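PDB 4DNX: sulfate adenylyltransferase from Allochromatium vinosum, which catalyses the reversible transfer of the adenylyl group of ATP to sulfate, giving adenosine 5'-phosphosulfate and diphosphate. Local coordinates for residues V34-S38 with Q39-N43; E88-D91 with A92-G95. All blocks are in the same frame, centred on the assembly; numbering follows the deposited sequence.

Contact 1 of 2, residues V34-S38 with Q39-N43; sequences VIVSS and QAAGN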
ATOM      1  N   VAL A  34     -11.602 -11.243 -22.821  1.00 15.08           N
ATOM      2  CA  VAL A  34     -10.889 -10.500 -23.879  1.00 15.06           C
ATOM      3  C   VAL A  34      -9.682  -9.893 -23.204  1.00 14.28           C
ATOM      4  O   VAL A  34      -9.769  -9.536 -22.042  1.00 13.33           O
ATOM      5  CB  VAL A  34     -11.729  -9.361 -24.516  1.00 15.94           C
ATOM      6  CG1 VAL A  34     -12.861  -9.941 -25.434  1.00 20.00           C
ATOM      7  CG2 VAL A  34     -12.293  -8.414 -23.459  1.00 15.94           C
ATOM      8  N   ILE A  35      -8.571  -9.777 -23.938  1.00 13.47           N
ATOM      9  CA  ILE A  35      -7.397  -9.001 -23.424  1.00 12.78           C
ATOM     10  C   ILE A  35      -7.588  -7.550 -23.879  1.00 12.36           C
ATOM     11  O   ILE A  35      -7.760  -7.289 -25.082  1.00 13.92           O
ATOM     12  CB  ILE A  35      -6.050  -9.601 -23.959  1.00 13.40           C
ATOM     13  CG1 ILE A  35      -5.843 -11.039 -23.420  1.00 14.24           C
ATOM     14  CG2 ILE A  35      -4.886  -8.611 -23.675  1.00 13.75           C
ATOM     15  CD1 ILE A  35      -5.031 -11.952 -24.384  1.00 16.12           C
ATOM     16  N   VAL A  36      -7.604  -6.610 -22.934  1.00 11.55           N
ATOM     17  CA  VAL A  36      -7.949  -5.220 -23.254  1.00 11.31           C
ATOM     18  C   VAL A  36      -6.670  -4.434 -23.603  1.00 11.69           C
ATOM     19  O   VAL A  36      -5.560  -4.957 -23.441  1.00 11.55           O
ATOM     20  CB  VAL A  36      -8.732  -4.527 -22.079  1.00 11.12           C
ATOM     21  CG1 VAL A  36     -10.048  -5.269 -21.835  1.00 11.36           C
ATOM     22  CG2 VAL A  36      -7.925  -4.411 -20.766  1.00 11.54           C
ATOM     23  N   SER A  37      -6.815  -3.205 -24.085  1.00 11.96           N
ATOM     24  CA  SER A  37      -5.594  -2.388 -24.319  1.00 12.56           C
ATOM     25  C   SER A  37      -4.984  -1.925 -23.000  1.00 12.04           C
ATOM     26  O   SER A  37      -5.648  -1.872 -21.947  1.00 12.65           O
ATOM     27  CB  SER A  37      -5.915  -1.159 -25.167  1.00 12.97           C
ATOM     28  OG  SER A  37      -6.764  -0.251 -24.456  1.00 12.66           O
ATOM     29  N   SER A  38      -3.722  -1.520 -23.049  1.00 12.15           N
ATOM     30  CA  SER A  38      -3.135  -0.914 -21.841  1.00 12.04           C
ATOM     31  C   SER A  38      -3.930   0.335 -21.385  1.00 12.37           C
ATOM     32  O   SER A  38      -4.042   0.586 -20.142  1.00 11.93           O
ATOM     33  CB  SER A  38      -1.633  -0.622 -22.082  1.00 13.39           C
ATOM     34  OG  SER A  38      -0.979  -0.082 -20.959  1.00 15.49           O
ATOM     35  N   GLN A  39      -4.482   1.114 -22.340  1.00 12.43           N
ATOM     36  CA  GLN A  39      -5.294   2.283 -22.004  1.00 11.92           C
ATOM     37  C   GLN A  39      -6.549   1.869 -21.213  1.00 11.37           C
ATOM     38  O   GLN A  39      -6.809   2.432 -20.151  1.00 11.77           O
ATOM     39  CB  GLN A  39      -5.657   3.103 -23.269  1.00 13.42           C
ATOM     40  CG  GLN A  39      -6.725   4.161 -23.008  1.00 15.81           C
ATOM     41  CD  GLN A  39      -6.983   4.983 -24.263  1.00 17.79           C
ATOM     42  OE1 GLN A  39      -8.087   4.935 -24.858  1.00 18.66           O
ATOM     43  NE2 GLN A  39      -5.968   5.733 -24.686  1.00 17.06           N
ATOM     44  N   ALA A  40      -7.269   0.873 -21.704  1.00 10.45           N
ATOM     45  CA  ALA A  40      -8.435   0.397 -20.964  1.00 10.70           C
ATOM     46  C   ALA A  40      -8.023  -0.182 -19.605  1.00 11.36           C
ATOM     47  O   ALA A  40      -8.781  -0.084 -18.619  1.00 11.88           O
ATOM     48  CB  ALA A  40      -9.207  -0.637 -21.779  1.00 11.81           C
ATOM     49  N   ALA A  41      -6.904  -0.919 -19.556  1.00 11.01           N
ATOM     50  CA  ALA A  41      -6.469  -1.496 -18.269  1.00 11.76           C
ATOM     51  C   ALA A  41      -6.182  -0.396 -17.236  1.00 11.26           C
ATOM     52  O   ALA A  41      -6.494  -0.536 -16.041  1.00 11.94           O
ATOM     53  CB  ALA A  41      -5.250  -2.452 -18.468  1.00 12.08           C
ATOM     54  N   GLY A  42      -5.541   0.680 -17.670  1.00 10.72           N
ATOM     55  CA  GLY A  42      -5.263   1.814 -16.767  1.00 10.34           C
ATOM     56  C   GLY A  42      -6.562   2.468 -16.311  1.00 10.88           C
ATOM     57  O   GLY A  42      -6.709   2.868 -15.146  1.00 10.95           O
ATOM     58  N   ASN A  43      -7.508   2.577 -17.231  1.00 10.59           N
ATOM     59  CA  ASN A  43      -8.830   3.143 -16.924  1.00 10.47           C
ATOM     60  C   ASN A  43      -9.447   2.262 -15.823  1.00 10.38           C
ATOM     61  O   ASN A  43     -10.041   2.775 -14.833  1.00 10.49           O
ATOM     62  CB  ASN A  43      -9.753   3.088 -18.169  1.00 11.43           C
ATOM     63  CG  ASN A  43      -9.438   4.168 -19.236  1.00 12.92           C
ATOM     64  OD1 ASN A  43      -8.750   5.141 -18.969  1.00 12.99           O
ATOM     65  ND2 ASN A  43      -9.995   3.990 -20.436  1.00 13.63           N
TER

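Contact 2 of 2, residues E88-D91 with A92-G95; sequences ESAD and AIAG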
ATOM      1  N   GLU A  88     -10.438  -4.860 -31.233  1.00 17.73           N
ATOM      2  CA  GLU A  88     -10.461  -5.145 -32.647  1.00 19.97           C
ATOM      3  C   GLU A  88     -11.788  -5.846 -33.032  1.00 22.91           C
ATOM      4  O   GLU A  88     -12.398  -5.568 -34.081  1.00 23.00           O
ATOM      5  CB  GLU A  88      -9.253  -6.026 -32.963  1.00 22.45           C
ATOM      6  CG  GLU A  88      -9.127  -6.384 -34.426  1.00 26.24           C
ATOM      7  CD  GLU A  88      -9.096  -5.154 -35.310  1.00 31.21           C
ATOM      8  OE1 GLU A  88      -8.451  -4.152 -34.910  1.00 35.19           O
ATOM      9  OE2 GLU A  88      -9.731  -5.191 -36.397  1.00 34.73           O
ATOM     10  N   SER A  89     -12.253  -6.734 -32.159  1.00 25.13           N
ATOM     11  CA  SER A  89     -13.490  -7.476 -32.416  1.00 28.57           C
ATOM     12  C   SER A  89     -14.150  -7.940 -31.109  1.00 28.79           C
ATOM     13  O   SER A  89     -13.461  -8.216 -30.139  1.00 29.83           O
ATOM     14  CB  SER A  89     -13.172  -8.692 -33.299  1.00 34.15           C
ATOM     15  OG  SER A  89     -14.272  -9.570 -33.342  1.00 34.46           O
ATOM     16  N   ALA A  90     -15.475  -8.057 -31.103  1.00 30.17           N
ATOM     17  CA  ALA A  90     -16.185  -8.615 -29.945  1.00 31.38           C
ATOM     18  C   ALA A  90     -16.616 -10.075 -30.178  1.00 32.94           C
ATOM     19  O   ALA A  90     -17.474 -10.589 -29.447  1.00 29.47           O
ATOM     20  CB  ALA A  90     -17.386  -7.736 -29.580  1.00 33.39           C
ATOM     21  N   ASP A  91     -16.024 -10.739 -31.179  1.00 34.95           N
ATOM     22  CA  ASP A  91     -16.392 -12.142 -31.513  1.00 41.51           C
ATOM     23  C   ASP A  91     -16.243 -13.158 -30.368  1.00 38.80           C
ATOM     24  O   ASP A  91     -17.118 -14.003 -30.183  1.00 41.39           O
ATOM     25  CB  ASP A  91     -15.641 -12.652 -32.759  1.00 48.25           C
ATOM     26  CG  ASP A  91     -16.077 -11.947 -34.043  1.00 57.79           C
ATOM     27  OD1 ASP A  91     -17.218 -11.429 -34.088  1.00 57.68           O
ATOM     28  OD2 ASP A  91     -15.269 -11.900 -35.007  1.00 62.54           O
ATOM     29  N   ALA A  92     -15.154 -13.074 -29.609  1.00 38.20           N
ATOM     30  CA  ALA A  92     -14.941 -13.980 -28.471  1.00 37.23           C
ATOM     31  C   ALA A  92     -16.010 -13.858 -27.373  1.00 35.62           C
ATOM     32  O   ALA A  92     -16.240 -14.793 -26.630  1.00 35.59           O
ATOM     33  CB  ALA A  92     -13.547 -13.785 -27.876  1.00 39.63           C
ATOM     34  N   ILE A  93     -16.670 -12.711 -27.276  1.00 32.18           N
ATOM     35  CA  ILE A  93     -17.683 -12.513 -26.238  1.00 31.78           C
ATOM     36  C   ILE A  93     -19.086 -12.265 -26.816  1.00 35.29           C
ATOM     37  O   ILE A  93     -19.972 -11.716 -26.131  1.00 34.54           O
ATOM     38  CB  ILE A  93     -17.286 -11.348 -25.312  1.00 30.29           C
ATOM     39  CG1 ILE A  93     -17.083 -10.070 -26.126  1.00 29.59           C
ATOM     40  CG2 ILE A  93     -16.039 -11.729 -24.491  1.00 28.66           C
ATOM     41  CD1 ILE A  93     -16.965  -8.782 -25.270  1.00 30.03           C
ATOM     42  N   ALA A  94     -19.282 -12.677 -28.069  1.00 36.23           N
ATOM     43  CA  ALA A  94     -20.560 -12.489 -28.759  1.00 37.37           C
ATOM     44  C   ALA A  94     -21.706 -13.097 -27.951  1.00 36.44           C
ATOM     45  O   ALA A  94     -21.701 -14.294 -27.636  1.00 33.41           O
ATOM     46  CB  ALA A  94     -20.504 -13.092 -30.169  1.00 36.23           C
ATOM     47  N   GLY A  95     -22.648 -12.244 -27.557  1.00 36.31           N
ATOM     48  CA  GLY A  95     -23.855 -12.689 -26.865  1.00 38.07           C
ATOM     49  C   GLY A  95     -23.700 -12.915 -25.378  1.00 39.04           C
ATOM     50  O   GLY A  95     -24.664 -13.311 -24.707  1.00 43.21           O
TER
HETATM   51  O   HOH W   1     -13.315 -10.954 -29.651  1.00 38.73           O

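Contact 1 of 2, residues V34-S38 with Q39-N43
S37 meets A40 at the start of helix 38-48, where S37 is the N-cap. The polar side of the contact begins with its hydroxyl. S37 OG accepts from A40 N at 3.0 Å, and the N-H points almost straight at it, with an angle of 171°. The torsion explains the reach: chi1 of 67° sets OG between the backbone N and the carbonyl carbon, turned toward the first turn. OG also lies 3.7 Å from Q39 CB. One glutamine side chain joins the N-cap and the first turn, since Q152 OE1 is hydrogen-bonded to S37 OG and Q152 NE2 to Q39 OE1.

Backbone bonds continue the helix from the cap. A41 N donates to S37 O at 2.9 Å. G42 N donates to S38 O, also at 2.9 Å.

The apolar contacts come from V36, just before the cap. Its CB lies 3.9 Å from A40 CB. Its CG2 branch reaches A41, with 4.0 Å between V36 CG2 and A41 CB. V36 also touches L101 of strand 98-102, and A40 touches F58.

The side chain of S38 leaves the backbone pointing away from Q39-N43. With chi1 at -178°, OG is anti to the backbone N, and its hydrogen-bond partners are D268 OD2 and N105 ND2.

The chemistry is that of a serine N-cap. The hydroxyl takes up a first-turn N-H that has no earlier helical carbonyl to bond, while S37 O starts the regular bonding. Valine and alanine pack beside the polar cap, so the strand-to-helix turn is held by both kinds of contact.

Contact 2 of 2, residues E88-D91 with A92-G95
Two overlapping beta-turns, A90-I93 and D91-A94, bring I93 back beside A90 in the loop between strands 86-87 and 98-102, overlapping an ST turn built on S89. In the ST turn, S89 OG accepts from D91 N at 3.0 Å. The chain then folds round through backbone bonds. I93 N donates to A90 O at 3.1 Å, but with an N-H angle of only 142°. The donor stands above the carbonyl plane, 56° out of it, and so misses the lone pairs. One residue on, A94 N makes a weak bond to D91 O at 3.3 Å.

The side chain of I93 lies against this turn. Its chi1 of 57° places CG1 between the backbone N and the carbonyl carbon, which carries it back toward A90. CG1 is 3.4 Å from A90 O and 4.2 Å from A90 CB.

Water 1 bridges the two halves. It donates to S89 O and accepts from A92 N, 2.8 Å from each of these two atoms.

The loop therefore rests on several modest bonds. One is bent and one is weak, but the serine hydroxyl and the bridging water tie further backbone groups of this surface loop.

How the contacts relate
Contact 1 comes first along the chain and contact 2 follows in series. Both belong to the PUA-like domain, and their centres are about 15 Å apart. Strand 98-102 relates them. It pairs in parallel with strand 33-35, which leads into contact 1, and it follows the loop of contact 2. The two also touch directly, since V34 CG1 packs 3.8 Å from I93 CG2. Contact 1 is partly buried, and its centre lies about 16 Å from the centre of the chain. Contact 2 is a surface turn whose centre lies about 31 Å from the chain centre, on the same side. I93, buried within that exposed turn, packs against strand 33-35 of the mixed sheet.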